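Local coordinates for protein CD180 antigen (Mus musculus, PDB 3T6Q) that may cooperate with MD-1 and TLR4 in the innate immune response of B cells to bacterial lipopolysaccharide, leading to NF-kappa-B activation, at residues L559-K573 / R594-S606. Sequence-based numbering, arbitrary orientation.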
loop_
_atom_site.group_PDB
_atom_site.type_symbol
_atom_site.label_atom_id
_atom_site.label_comp_id
_atom_site.label_asym_id
_atom_site.label_seq_id
_atom_site.Cartn_x
_atom_site.Cartn_y
_atom_site.Cartn_z
ATOM N N LEU A 559 -12.008 -38.797 39.414
ATOM C CA LEU A 559 -13.210 -39.602 39.496
ATOM C C LEU A 559 -12.920 -41.092 39.482
ATOM O O LEU A 559 -12.053 -41.567 38.739
ATOM C CB LEU A 559 -14.189 -39.226 38.386
ATOM C CG LEU A 559 -14.903 -37.887 38.658
ATOM C CD1 LEU A 559 -15.509 -37.306 37.378
ATOM C CD2 LEU A 559 -15.975 -38.024 39.752
ATOM N N ASP A 560 -13.697 -41.811 40.296
ATOM C CA ASP A 560 -13.554 -43.247 40.477
ATOM C C ASP A 560 -14.440 -44.013 39.482
ATOM O O ASP A 560 -15.669 -43.839 39.462
ATOM C CB ASP A 560 -13.892 -43.584 41.951
ATOM C CG ASP A 560 -13.702 -45.057 42.296
ATOM O OD1 ASP A 560 -14.474 -45.899 41.781
ATOM O OD2 ASP A 560 -12.803 -45.353 43.113
ATOM N N CYS A 561 -13.798 -44.836 38.646
ATOM C CA CYS A 561 -14.514 -45.704 37.700
ATOM C C CYS A 561 -14.350 -47.206 38.032
ATOM O O CYS A 561 -14.048 -48.027 37.158
ATOM C CB CYS A 561 -14.101 -45.418 36.249
ATOM S SG CYS A 561 -14.458 -43.702 35.759
ATOM N N THR A 562 -14.608 -47.539 39.297
ATOM C CA THR A 562 -14.613 -48.898 39.797
ATOM C C THR A 562 -16.028 -49.224 40.244
ATOM O O THR A 562 -16.880 -48.342 40.248
ATOM C CB THR A 562 -13.656 -49.030 41.004
ATOM O OG1 THR A 562 -14.243 -48.381 42.135
ATOM C CG2 THR A 562 -12.298 -48.417 40.701
ATOM N N CYS A 563 -16.267 -50.474 40.662
ATOM C CA CYS A 563 -17.544 -50.908 41.249
ATOM C C CYS A 563 -17.902 -50.189 42.537
ATOM O O CYS A 563 -19.081 -50.131 42.903
ATOM C CB CYS A 563 -17.582 -52.450 41.461
ATOM S SG CYS A 563 -17.537 -53.374 39.903
ATOM N N SER A 564 -16.894 -49.628 43.221
ATOM C CA SER A 564 -17.141 -48.848 44.426
ATOM C C SER A 564 -17.957 -47.581 44.057
ATOM O O SER A 564 -18.582 -46.963 44.921
ATOM C CB SER A 564 -15.829 -48.434 45.123
ATOM O OG SER A 564 -15.009 -49.555 45.455
ATOM N N ASN A 565 -17.912 -47.202 42.783
ATOM C CA ASN A 565 -18.670 -46.027 42.323
ATOM C C ASN A 565 -19.850 -46.323 41.355
ATOM O O ASN A 565 -20.315 -45.384 40.674
ATOM C CB ASN A 565 -17.693 -45.014 41.703
ATOM C CG ASN A 565 -18.140 -43.538 41.882
ATOM O OD1 ASN A 565 -18.992 -43.217 42.727
ATOM N ND2 ASN A 565 -17.527 -42.628 41.097
ATOM N N ILE A 566 -20.348 -47.578 41.289
ATOM C CA ILE A 566 -21.313 -47.935 40.194
ATOM C C ILE A 566 -22.569 -47.108 40.188
ATOM O O ILE A 566 -23.032 -46.797 39.112
ATOM C CB ILE A 566 -21.917 -49.386 40.135
ATOM C CG1 ILE A 566 -21.621 -50.202 41.353
ATOM C CG2 ILE A 566 -21.729 -50.022 38.751
ATOM C CD1 ILE A 566 -22.501 -49.799 42.488
ATOM N N TYR A 567 -23.120 -46.789 41.360
ATOM C CA TYR A 567 -24.367 -45.999 41.450
ATOM C C TYR A 567 -24.231 -44.618 40.801
ATOM O O TYR A 567 -25.110 -44.187 40.032
ATOM C CB TYR A 567 -24.882 -45.910 42.885
ATOM C CG TYR A 567 -25.365 -47.262 43.360
ATOM C CD1 TYR A 567 -26.473 -47.871 42.757
ATOM C CD2 TYR A 567 -24.687 -47.957 44.344
ATOM C CE1 TYR A 567 -26.906 -49.123 43.154
ATOM C CE2 TYR A 567 -25.114 -49.210 44.756
ATOM C CZ TYR A 567 -26.219 -49.788 44.156
ATOM O OH TYR A 567 -26.647 -51.034 44.561
ATOM N N PHE A 568 -23.114 -43.950 41.056
ATOM C CA PHE A 568 -22.846 -42.715 40.346
ATOM C C PHE A 568 -22.646 -42.929 38.839
ATOM O O PHE A 568 -23.166 -42.154 38.038
ATOM C CB PHE A 568 -21.648 -41.941 40.953
ATOM C CG PHE A 568 -21.268 -40.725 40.152
ATOM C CD1 PHE A 568 -20.095 -40.684 39.429
ATOM C CD2 PHE A 568 -22.133 -39.630 40.100
ATOM C CE1 PHE A 568 -19.763 -39.565 38.668
ATOM C CE2 PHE A 568 -21.817 -38.516 39.342
ATOM C CZ PHE A 568 -20.635 -38.480 38.626
ATOM N N LEU A 569 -21.850 -43.934 38.457
ATOM C CA LEU A 569 -21.583 -44.231 37.049
ATOM C C LEU A 569 -22.861 -44.474 36.222
ATOM O O LEU A 569 -22.995 -43.955 35.115
ATOM C CB LEU A 569 -20.608 -45.412 36.905
ATOM C CG LEU A 569 -19.205 -45.165 37.473
ATOM C CD1 LEU A 569 -18.399 -46.464 37.566
ATOM C CD2 LEU A 569 -18.469 -44.104 36.659
ATOM N N GLU A 570 -23.782 -45.245 36.779
ATOM C CA GLU A 570 -25.106 -45.487 36.172
ATOM C C GLU A 570 -25.924 -44.171 36.058
ATOM O O GLU A 570 -26.487 -43.857 34.997
ATOM C CB GLU A 570 -25.865 -46.534 36.996
ATOM C CG GLU A 570 -25.373 -47.966 36.703
ATOM C CD GLU A 570 -25.942 -49.047 37.632
ATOM O OE1 GLU A 570 -26.924 -48.796 38.356
ATOM O OE2 GLU A 570 -25.394 -50.172 37.641
ATOM N N TRP A 571 -25.937 -43.403 37.147
ATOM C CA TRP A 571 -26.589 -42.095 37.197
ATOM C C TRP A 571 -26.047 -41.201 36.122
ATOM O O TRP A 571 -26.827 -40.500 35.444
ATOM C CB TRP A 571 -26.431 -41.462 38.588
ATOM C CG TRP A 571 -27.038 -40.085 38.730
ATOM C CD1 TRP A 571 -28.274 -39.765 39.262
ATOM C CD2 TRP A 571 -26.439 -38.794 38.343
ATOM N NE1 TRP A 571 -28.485 -38.415 39.224
ATOM C CE2 TRP A 571 -27.434 -37.774 38.668
ATOM C CE3 TRP A 571 -25.253 -38.407 37.747
ATOM C CZ2 TRP A 571 -27.209 -36.417 38.434
ATOM C CZ3 TRP A 571 -25.039 -37.029 37.500
ATOM C CH2 TRP A 571 -26.004 -36.066 37.835
ATOM N N TYR A 572 -24.718 -41.198 35.961
ATOM C CA TYR A 572 -24.021 -40.350 34.993
ATOM C C TYR A 572 -24.549 -40.569 33.580
ATOM O O TYR A 572 -24.790 -39.593 32.847
ATOM C CB TYR A 572 -22.514 -40.604 35.043
ATOM C CG TYR A 572 -21.645 -39.617 34.270
ATOM C CD1 TYR A 572 -21.334 -39.826 32.911
ATOM C CD2 TYR A 572 -21.118 -38.488 34.894
ATOM C CE1 TYR A 572 -20.531 -38.933 32.211
ATOM C CE2 TYR A 572 -20.284 -37.610 34.214
ATOM C CZ TYR A 572 -20.007 -37.824 32.870
ATOM O OH TYR A 572 -19.193 -36.937 32.196
ATOM N N LYS A 573 -24.744 -41.839 33.223
ATOM C CA LYS A 573 -25.242 -42.246 31.910
ATOM C C LYS A 573 -26.699 -41.858 31.704
ATOM O O LYS A 573 -27.109 -41.588 30.587
ATOM C CB LYS A 573 -25.130 -43.765 31.735
ATOM C CG LYS A 573 -23.720 -44.323 31.822
ATOM C CD LYS A 573 -23.716 -45.857 31.801
ATOM C CE LYS A 573 -23.326 -46.411 30.438
ATOM N NZ LYS A 573 -21.957 -45.947 30.053
ATOM N N ARG A 594 -7.641 -44.559 33.207
ATOM C CA ARG A 594 -7.228 -43.200 33.514
ATOM C C ARG A 594 -7.282 -42.333 32.256
ATOM O O ARG A 594 -6.702 -42.694 31.236
ATOM C CB ARG A 594 -5.814 -43.177 34.106
ATOM C CG ARG A 594 -5.292 -41.780 34.408
ATOM C CD ARG A 594 -4.086 -41.835 35.344
ATOM N NE ARG A 594 -4.423 -42.610 36.544
ATOM C CZ ARG A 594 -3.572 -43.339 37.264
ATOM N NH1 ARG A 594 -2.284 -43.404 36.931
ATOM N NH2 ARG A 594 -4.016 -44.019 38.319
ATOM N N GLY A 595 -7.963 -41.187 32.322
ATOM C CA GLY A 595 -8.056 -40.309 31.152
ATOM C C GLY A 595 -9.195 -40.691 30.233
ATOM O O GLY A 595 -9.456 -39.984 29.292
ATOM N N VAL A 596 -9.897 -41.787 30.503
ATOM C CA VAL A 596 -11.105 -42.167 29.743
ATOM C C VAL A 596 -12.307 -41.358 30.264
ATOM O O VAL A 596 -12.502 -41.238 31.473
ATOM C CB VAL A 596 -11.398 -43.697 29.851
ATOM C CG1 VAL A 596 -12.671 -44.090 29.133
ATOM C CG2 VAL A 596 -10.220 -44.530 29.325
ATOM N N ARG A 597 -13.108 -40.821 29.346
ATOM C CA ARG A 597 -14.361 -40.118 29.660
ATOM C C ARG A 597 -15.317 -41.068 30.328
ATOM O O ARG A 597 -15.432 -42.224 29.891
ATOM C CB ARG A 597 -15.028 -39.621 28.360
ATOM C CG ARG A 597 -14.247 -38.538 27.662
ATOM C CD ARG A 597 -14.796 -38.238 26.288
ATOM N NE ARG A 597 -13.967 -37.212 25.673
ATOM C CZ ARG A 597 -14.179 -36.677 24.475
ATOM N NH1 ARG A 597 -15.214 -37.066 23.741
ATOM N NH2 ARG A 597 -13.354 -35.735 24.024
ATOM N N LEU A 598 -16.028 -40.589 31.354
ATOM C CA LEU A 598 -17.000 -41.440 32.023
ATOM C C LEU A 598 -18.121 -41.841 31.090
ATOM O O LEU A 598 -18.732 -42.889 31.293
ATOM C CB LEU A 598 -17.626 -40.794 33.275
ATOM C CG LEU A 598 -16.890 -40.200 34.488
ATOM C CD1 LEU A 598 -17.629 -40.586 35.762
ATOM C CD2 LEU A 598 -15.427 -40.541 34.615
ATOM N N SER A 599 -18.413 -40.993 30.099
ATOM C CA SER A 599 -19.411 -41.327 29.072
ATOM C C SER A 599 -19.030 -42.613 28.297
ATOM O O SER A 599 -19.906 -43.328 27.817
ATOM C CB SER A 599 -19.655 -40.145 28.116
ATOM O OG SER A 599 -18.440 -39.711 27.511
ATOM N N ASP A 600 -17.735 -42.926 28.232
ATOM C CA ASP A 600 -17.268 -44.151 27.568
ATOM C C ASP A 600 -17.096 -45.381 28.479
ATOM O O ASP A 600 -16.547 -46.390 28.036
ATOM C CB ASP A 600 -15.982 -43.865 26.780
ATOM C CG ASP A 600 -16.168 -42.757 25.771
ATOM O OD1 ASP A 600 -17.313 -42.612 25.285
ATOM O OD2 ASP A 600 -15.198 -42.018 25.481
ATOM N N VAL A 601 -17.583 -45.313 29.722
ATOM C CA VAL A 601 -17.406 -46.407 30.681
ATOM C C VAL A 601 -18.686 -47.212 30.904
ATOM O O VAL A 601 -19.737 -46.634 31.217
ATOM C CB VAL A 601 -16.927 -45.900 32.070
ATOM C CG1 VAL A 601 -17.016 -47.018 33.115
ATOM C CG2 VAL A 601 -15.513 -45.358 31.987
ATOM N N THR A 602 -18.580 -48.542 30.779
ATOM C CA THR A 602 -19.645 -49.449 31.250
ATOM C C THR A 602 -19.052 -50.608 32.033
ATOM O O THR A 602 -18.234 -51.371 31.509
ATOM C CB THR A 602 -20.545 -50.000 30.114
ATOM O OG1 THR A 602 -20.649 -49.038 29.059
ATOM C CG2 THR A 602 -21.951 -50.336 30.648
ATOM N N LEU A 603 -19.450 -50.720 33.292
ATOM C CA LEU A 603 -18.956 -51.781 34.155
ATOM C C LEU A 603 -20.060 -52.766 34.358
ATOM O O LEU A 603 -21.232 -52.420 34.247
ATOM C CB LEU A 603 -18.548 -51.247 35.538
ATOM C CG LEU A 603 -17.497 -50.149 35.687
ATOM C CD1 LEU A 603 -17.231 -49.959 37.162
ATOM C CD2 LEU A 603 -16.223 -50.507 34.971
ATOM N N SER A 604 -19.672 -53.992 34.684
ATOM C CA SER A 604 -20.600 -55.011 35.131
ATOM C C SER A 604 -20.089 -55.497 36.483
ATOM O O SER A 604 -18.974 -56.015 36.578
ATOM C CB SER A 604 -20.634 -56.166 34.124
ATOM O OG SER A 604 -21.657 -57.072 34.469
ATOM N N CYS A 605 -20.890 -55.332 37.528
ATOM C CA CYS A 605 -20.414 -55.599 38.883
ATOM C C CYS A 605 -21.149 -56.781 39.525
ATOM O O CYS A 605 -20.564 -57.532 40.324
ATOM C CB CYS A 605 -20.489 -54.328 39.741
ATOM S SG CYS A 605 -19.442 -52.951 39.122
ATOM N N SER A 606 -22.412 -56.952 39.129
ATOM C CA SER A 606 -23.348 -57.978 39.663
ATOM C C SER A 606 -23.497 -57.977 41.173
ATOM O O SER A 606 -24.098 -57.065 41.734
ATOM C CB SER A 606 -23.011 -59.387 39.173
ATOM O OG SER A 606 -23.137 -59.467 37.766
HETATM O O HOH W 1 -17.422 -38.049 30.428
#
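Leu559 and Cys561 both meet CD2 of Leu598, whose other methyl, CD1, goes to Phe568 and Leu569; a branched apolar residue suits this buried spot because its two methyls part between the two pairs. The SG of Cys561, already tied to Cys587, lies 3.5 Å from that CD2, and it also touches Val601. Asp560 OD1 accepts from Thr562 N in an Asx turn and takes Thr562 OG1 as a second donor; CD1 of Leu603 rests on the Thr562 carbonyl group, 3.4 Å from its C. Cys563 then joins Cys605 covalently (SG to SG 2.1 Å, chi3 -92°), tying the penultimate residue to the short 3-10 segment that leads into helix 566-574, where CG2 of Ile566 lies against the Cys605 sulfur. Phe568 reaches Leu598 CD1 through CE1. Leu569 forks between two leucines: its CD2 meets Leu598 CD1 at 3.7 Å, its CD1 Leu603 CD1. Tyr572, its ring swung anti to the backbone N (chi1 -169°), takes Leu598 CB over one face in a CH-pi contact, 3.8 Å from the centroid, while a water accepts from both Tyr572 OH and Ser599 N. Lys573, long and flexible, bends at chi3 and chi4, bringing its exposed ammonium to a backbone carbonyl: NZ donates to Val601 O at 2.6 Å, from above the carbonyl plane. Closely spaced Cys561 and Cys563, bonded to Cys587 and Cys605 and followed by a helix, are characteristic of the LRRCT module, which caps the C-terminal end of the Toll-like receptor solenoid.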